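Local coordinates for protein cellulosomal scaffoldin (Bacteroides cellulosolvens, PDB 1TYJ) that probably binds a type II dockerin through one of its cohesin modules, helping to assemble the multi-enzyme cellulosome that degrades cellulose, at residues Y55-L67 against P104-K116. Sequence-based numbering, arbitrary orientation. Where two conformers were deposited one is given.
Sequences YTDSTMPDYGTLL and PESTGAVAKVTFK. With MOH (methanol), chain G.
Asp62 and Lys112 form an antiparallel hydrogen-bonded pair, Lys112 N giving a bond of 2.9 Å to Asp62 O, by which a short segment, 62-63, is laid against strand 108-117 in the beta sandwich of this cohesin module. The pairing is a worked example of a short, weakly bonded strand held by a few backbone bonds and supplemented by side-chain and water contacts. Val110 and Ala111 form a classic beta bulge opposite Ile22 of strand 17-25, and here a water accepts from Gly64 N and lies close to both Val110 O and Leu66 O. Beyond it, Ala109 O takes a nearly straight bond from Leu66 N (3.0 Å), the donor lying almost in line with the carbonyl.

Leu66 then lies over the backbone at Thr107 and Gly108, where the loop enters the strand: its CD1 rests 3.7 Å from Thr107 C and meets Val110 CG1. Glu105 slides past it in the opposite direction, its chain extended beyond CG (chi2 171°), which carries OE1 to Leu67 N for a 2.8 Å bond on the syn side of the carboxylate. OE2 is held by Tyr92 of strand 85-92 and by a second water. An alanine here lacks the carboxylate, and Leu67 N would probably be left without its side-chain acceptor, Tyr92 OH without this partner, and Leu66 less tightly flanked.

At the other end, Pro61 and Val113 lie side by side, Pro61 CB 3.9 Å from Val113 CG2, while the Tyr55 side chain crosses Val113 at about a right angle. A third water completes the seam: it accepts from Tyr55 OH and Thr114 N and donates to Asp62 OD2, at 3.0 Å.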
loop_
_atom_site.group_PDB
_atom_site.type_symbol
_atom_site.label_atom_id
_atom_site.label_comp_id
_atom_site.label_asym_id
_atom_site.label_seq_id
_atom_site.Cartn_x
_atom_site.Cartn_y
_atom_site.Cartn_z
ATOM N N TYR A 55 -3.963 -10.589 -9.684
ATOM C CA TYR A 55 -3.369 -9.416 -10.312
ATOM C C TYR A 55 -2.537 -9.808 -11.501
ATOM O O TYR A 55 -1.850 -10.879 -11.483
ATOM C CB TYR A 55 -2.350 -8.746 -9.378
ATOM C CG TYR A 55 -2.874 -7.851 -8.273
ATOM C CD1 TYR A 55 -4.132 -8.024 -7.703
ATOM C CD2 TYR A 55 -2.035 -6.856 -7.724
ATOM C CE1 TYR A 55 -4.571 -7.203 -6.638
ATOM C CE2 TYR A 55 -2.464 -6.053 -6.680
ATOM C CZ TYR A 55 -3.730 -6.225 -6.138
ATOM O OH TYR A 55 -4.118 -5.439 -5.093
ATOM N N THR A 56 -2.483 -8.902 -12.481
ATOM C CA THR A 56 -1.362 -8.877 -13.413
ATOM C C THR A 56 -0.417 -7.752 -12.983
ATOM O O THR A 56 -0.684 -7.047 -11.997
ATOM C CB THR A 56 -1.836 -8.585 -14.854
ATOM O OG1 THR A 56 -2.361 -7.249 -14.912
ATOM C CG2 THR A 56 -2.911 -9.623 -15.276
ATOM N N ASP A 57 0.654 -7.550 -13.739
ATOM C CA ASP A 57 1.604 -6.504 -13.433
ATOM C C ASP A 57 1.015 -5.091 -13.537
ATOM O O ASP A 57 1.664 -4.140 -13.094
ATOM C CB ASP A 57 2.856 -6.602 -14.328
ATOM C CG ASP A 57 3.882 -7.620 -13.820
ATOM O OD1 ASP A 57 3.852 -7.937 -12.607
ATOM O OD2 ASP A 57 4.746 -8.054 -14.621
ATOM N N SER A 58 -0.194 -4.915 -14.086
ATOM C CA SER A 58 -0.748 -3.565 -14.195
ATOM C C SER A 58 -1.907 -3.291 -13.206
ATOM O O SER A 58 -2.443 -2.194 -13.183
ATOM C CB SER A 58 -1.268 -3.344 -15.639
ATOM O OG SER A 58 -2.251 -4.318 -15.964
ATOM N N THR A 59 -2.274 -4.289 -12.389
ATOM C CA THR A 59 -3.483 -4.189 -11.555
ATOM C C THR A 59 -3.332 -3.178 -10.423
ATOM O O THR A 59 -2.423 -3.295 -9.603
ATOM C CB THR A 59 -3.836 -5.566 -10.962
ATOM O OG1 THR A 59 -4.010 -6.507 -12.033
ATOM C CG2 THR A 59 -5.149 -5.449 -10.180
ATOM N N MET A 60 -4.248 -2.215 -10.338
ATOM C CA MET A 60 -4.234 -1.283 -9.220
ATOM C C MET A 60 -4.866 -1.942 -7.983
ATOM O O MET A 60 -5.967 -2.524 -8.079
ATOM C CB MET A 60 -5.055 -0.035 -9.552
ATOM C CG MET A 60 -4.916 1.070 -8.527
ATOM S SD MET A 60 -3.241 1.779 -8.497
ATOM C CE MET A 60 -3.351 2.769 -6.976
ATOM N N PRO A 61 -4.193 -1.849 -6.801
ATOM C CA PRO A 61 -4.856 -2.278 -5.565
ATOM C C PRO A 61 -6.151 -1.548 -5.237
ATOM O O PRO A 61 -6.488 -0.528 -5.847
ATOM C CB PRO A 61 -3.815 -1.968 -4.471
ATOM C CG PRO A 61 -2.435 -2.059 -5.248
ATOM C CD PRO A 61 -2.801 -1.393 -6.575
ATOM N N ASP A 62 -6.891 -2.078 -4.274
ATOM C CA ASP A 62 -8.135 -1.463 -3.869
ATOM C C ASP A 62 -7.880 -0.115 -3.211
ATOM O O ASP A 62 -6.841 0.116 -2.623
ATOM C CB ASP A 62 -8.903 -2.375 -2.901
ATOM C CG ASP A 62 -9.208 -3.741 -3.506
ATOM O OD1 ASP A 62 -10.113 -3.840 -4.357
ATOM O OD2 ASP A 62 -8.481 -4.717 -3.181
ATOM N N TYR A 63 -8.856 0.786 -3.327
ATOM C CA TYR A 63 -8.756 2.068 -2.684
ATOM C C TYR A 63 -9.107 2.000 -1.179
ATOM O O TYR A 63 -9.734 1.036 -0.690
ATOM C CB TYR A 63 -9.686 3.062 -3.371
ATOM C CG TYR A 63 -9.390 3.347 -4.824
ATOM C CD1 TYR A 63 -10.441 3.460 -5.738
ATOM C CD2 TYR A 63 -8.066 3.549 -5.288
ATOM C CE1 TYR A 63 -10.211 3.764 -7.085
ATOM C CE2 TYR A 63 -7.812 3.797 -6.658
ATOM C CZ TYR A 63 -8.893 3.924 -7.541
ATOM O OH TYR A 63 -8.704 4.220 -8.876
ATOM N N GLY A 64 -8.630 3.020 -0.461
ATOM C CA GLY A 64 -9.023 3.294 0.911
ATOM C C GLY A 64 -10.006 4.454 0.906
ATOM O O GLY A 64 -10.702 4.704 -0.091
ATOM N N THR A 65 -10.069 5.167 2.004
ATOM C CA THR A 65 -10.995 6.300 2.085
ATOM C C THR A 65 -10.332 7.635 1.718
ATOM O O THR A 65 -11.024 8.602 1.368
ATOM C CB THR A 65 -11.606 6.415 3.482
ATOM O OG1 THR A 65 -10.551 6.583 4.404
ATOM C CG2 THR A 65 -12.309 5.117 3.868
ATOM N N LEU A 66 -8.997 7.711 1.831
ATOM C CA LEU A 66 -8.292 8.932 1.447
ATOM C C LEU A 66 -8.017 8.991 -0.062
ATOM O O LEU A 66 -8.120 7.982 -0.776
ATOM C CB LEU A 66 -6.939 9.023 2.197
ATOM C CG LEU A 66 -7.053 9.058 3.730
ATOM C CD1 LEU A 66 -5.678 9.413 4.368
ATOM C CD2 LEU A 66 -8.151 10.007 4.196
ATOM N N LEU A 67 -7.651 10.185 -0.538
ATOM C CA LEU A 67 -7.344 10.379 -1.968
ATOM C C LEU A 67 -8.572 10.110 -2.843
ATOM O O LEU A 67 -8.475 9.694 -3.997
ATOM C CB LEU A 67 -6.120 9.538 -2.377
ATOM C CG LEU A 67 -4.865 9.818 -1.535
ATOM C CD1 LEU A 67 -3.711 8.891 -1.985
ATOM C CD2 LEU A 67 -4.467 11.305 -1.590
ATOM N N PRO A 104 -7.855 19.122 4.527
ATOM C CA PRO A 104 -6.593 18.404 4.399
ATOM C C PRO A 104 -6.693 17.016 5.024
ATOM O O PRO A 104 -7.216 16.867 6.154
ATOM C CB PRO A 104 -5.605 19.265 5.190
ATOM C CG PRO A 104 -6.491 20.026 6.196
ATOM C CD PRO A 104 -7.731 20.297 5.418
ATOM N N GLU A 105 -6.175 16.027 4.294
ATOM C CA GLU A 105 -6.126 14.663 4.760
ATOM C C GLU A 105 -4.836 14.405 5.527
ATOM O O GLU A 105 -3.864 15.089 5.296
ATOM C CB GLU A 105 -6.295 13.707 3.555
ATOM C CG GLU A 105 -7.604 13.998 2.804
ATOM C CD GLU A 105 -7.759 13.251 1.496
ATOM O OE1 GLU A 105 -7.001 12.259 1.225
ATOM O OE2 GLU A 105 -8.649 13.686 0.713
ATOM N N SER A 106 -4.839 13.436 6.439
ATOM C CA SER A 106 -3.644 13.187 7.248
ATOM C C SER A 106 -3.693 11.807 7.839
ATOM O O SER A 106 -2.683 11.244 8.157
ATOM C CB SER A 106 -3.475 14.239 8.351
ATOM O OG SER A 106 -4.634 14.338 9.179
ATOM N N THR A 107 -4.884 11.244 7.976
ATOM C CA THR A 107 -5.003 9.940 8.666
ATOM C C THR A 107 -6.121 9.114 8.079
ATOM O O THR A 107 -7.223 9.612 7.841
ATOM C CB THR A 107 -5.184 10.093 10.220
ATOM O OG1 THR A 107 -4.062 10.769 10.759
ATOM C CG2 THR A 107 -5.311 8.715 10.904
ATOM N N GLY A 108 -5.827 7.846 7.817
ATOM C CA GLY A 108 -6.835 6.967 7.258
ATOM C C GLY A 108 -6.295 5.962 6.259
ATOM O O GLY A 108 -5.092 5.971 5.960
ATOM N N ALA A 109 -7.189 5.130 5.703
ATOM C CA ALA A 109 -6.721 4.113 4.759
ATOM C C ALA A 109 -6.463 4.726 3.377
ATOM O O ALA A 109 -7.308 5.472 2.861
ATOM C CB ALA A 109 -7.722 2.979 4.637
ATOM N N VAL A 110 -5.301 4.390 2.788
ATOM C CA VAL A 110 -4.981 4.799 1.427
ATOM C C VAL A 110 -5.096 3.713 0.351
ATOM O O VAL A 110 -5.313 4.036 -0.845
ATOM C CB VAL A 110 -3.576 5.466 1.348
ATOM C CG1 VAL A 110 -3.473 6.571 2.407
ATOM C CG2 VAL A 110 -2.407 4.423 1.510
ATOM N N ALA A 111 -4.945 2.440 0.736
ATOM C CA ALA A 111 -4.969 1.335 -0.242
ATOM C C ALA A 111 -5.187 0.072 0.527
ATOM O O ALA A 111 -4.893 0.013 1.746
ATOM C CB ALA A 111 -3.626 1.234 -0.989
ATOM N N LYS A 112 -5.648 -0.955 -0.184
ATOM C CA LYS A 112 -5.700 -2.298 0.387
ATOM C C LYS A 112 -5.215 -3.284 -0.642
ATOM O O LYS A 112 -5.564 -3.187 -1.806
ATOM C CB LYS A 112 -7.103 -2.706 0.805
ATOM C CG LYS A 112 -7.856 -1.633 1.608
ATOM C CD LYS A 112 -9.252 -2.081 1.908
ATOM C CE LYS A 112 -9.991 -0.956 2.587
ATOM N NZ LYS A 112 -11.434 -1.307 2.796
ATOM N N VAL A 113 -4.459 -4.274 -0.188
ATOM C CA VAL A 113 -3.987 -5.318 -1.083
ATOM C C VAL A 113 -4.415 -6.642 -0.497
ATOM O O VAL A 113 -4.074 -6.972 0.641
ATOM C CB VAL A 113 -2.465 -5.310 -1.202
ATOM C CG1 VAL A 113 -1.956 -6.458 -2.082
ATOM C CG2 VAL A 113 -1.963 -3.990 -1.743
ATOM N N THR A 114 -5.199 -7.391 -1.258
ATOM C CA THR A 114 -5.610 -8.734 -0.852
ATOM C C THR A 114 -4.701 -9.737 -1.543
ATOM O O THR A 114 -4.345 -9.566 -2.727
ATOM C CB THR A 114 -7.093 -8.982 -1.268
ATOM O OG1 THR A 114 -7.933 -8.005 -0.627
ATOM C CG2 THR A 114 -7.598 -10.380 -0.883
ATOM N N PHE A 115 -4.349 -10.794 -0.795
ATOM C CA PHE A 115 -3.569 -11.916 -1.292
ATOM C C PHE A 115 -4.362 -13.207 -1.108
ATOM O O PHE A 115 -5.057 -13.365 -0.091
ATOM C CB PHE A 115 -2.288 -12.071 -0.472
ATOM C CG PHE A 115 -1.375 -10.883 -0.506
ATOM C CD1 PHE A 115 -1.494 -9.854 0.430
ATOM C CD2 PHE A 115 -0.329 -10.823 -1.434
ATOM C CE1 PHE A 115 -0.595 -8.751 0.411
ATOM C CE2 PHE A 115 0.540 -9.738 -1.457
ATOM C CZ PHE A 115 0.415 -8.717 -0.527
ATOM N N LYS A 116 -4.296 -14.102 -2.092
ATOM C CA LYS A 116 -4.801 -15.457 -1.917
ATOM C C LYS A 116 -3.638 -16.298 -1.419
ATOM O O LYS A 116 -2.515 -16.204 -1.927
ATOM C CB LYS A 116 -5.412 -16.025 -3.220
ATOM C CG LYS A 116 -5.816 -17.508 -3.124
ATOM C CD LYS A 116 -6.218 -18.108 -4.473
ATOM C CE LYS A 116 -7.585 -17.629 -4.913
ATOM N NZ LYS A 116 -8.070 -18.419 -6.114
HETATM C C MOH G . -7.003 -2.541 -13.282
HETATM O O MOH G . -6.035 -1.687 -12.578
HETATM O O HOH W 1 -6.224 -6.499 -3.878
HETATM O O HOH W 2 -7.560 5.505 -1.631
HETATM O O HOH W 3 -10.546 11.525 0.232
HETATM O O HOH W 4 -9.973 4.964 6.804
#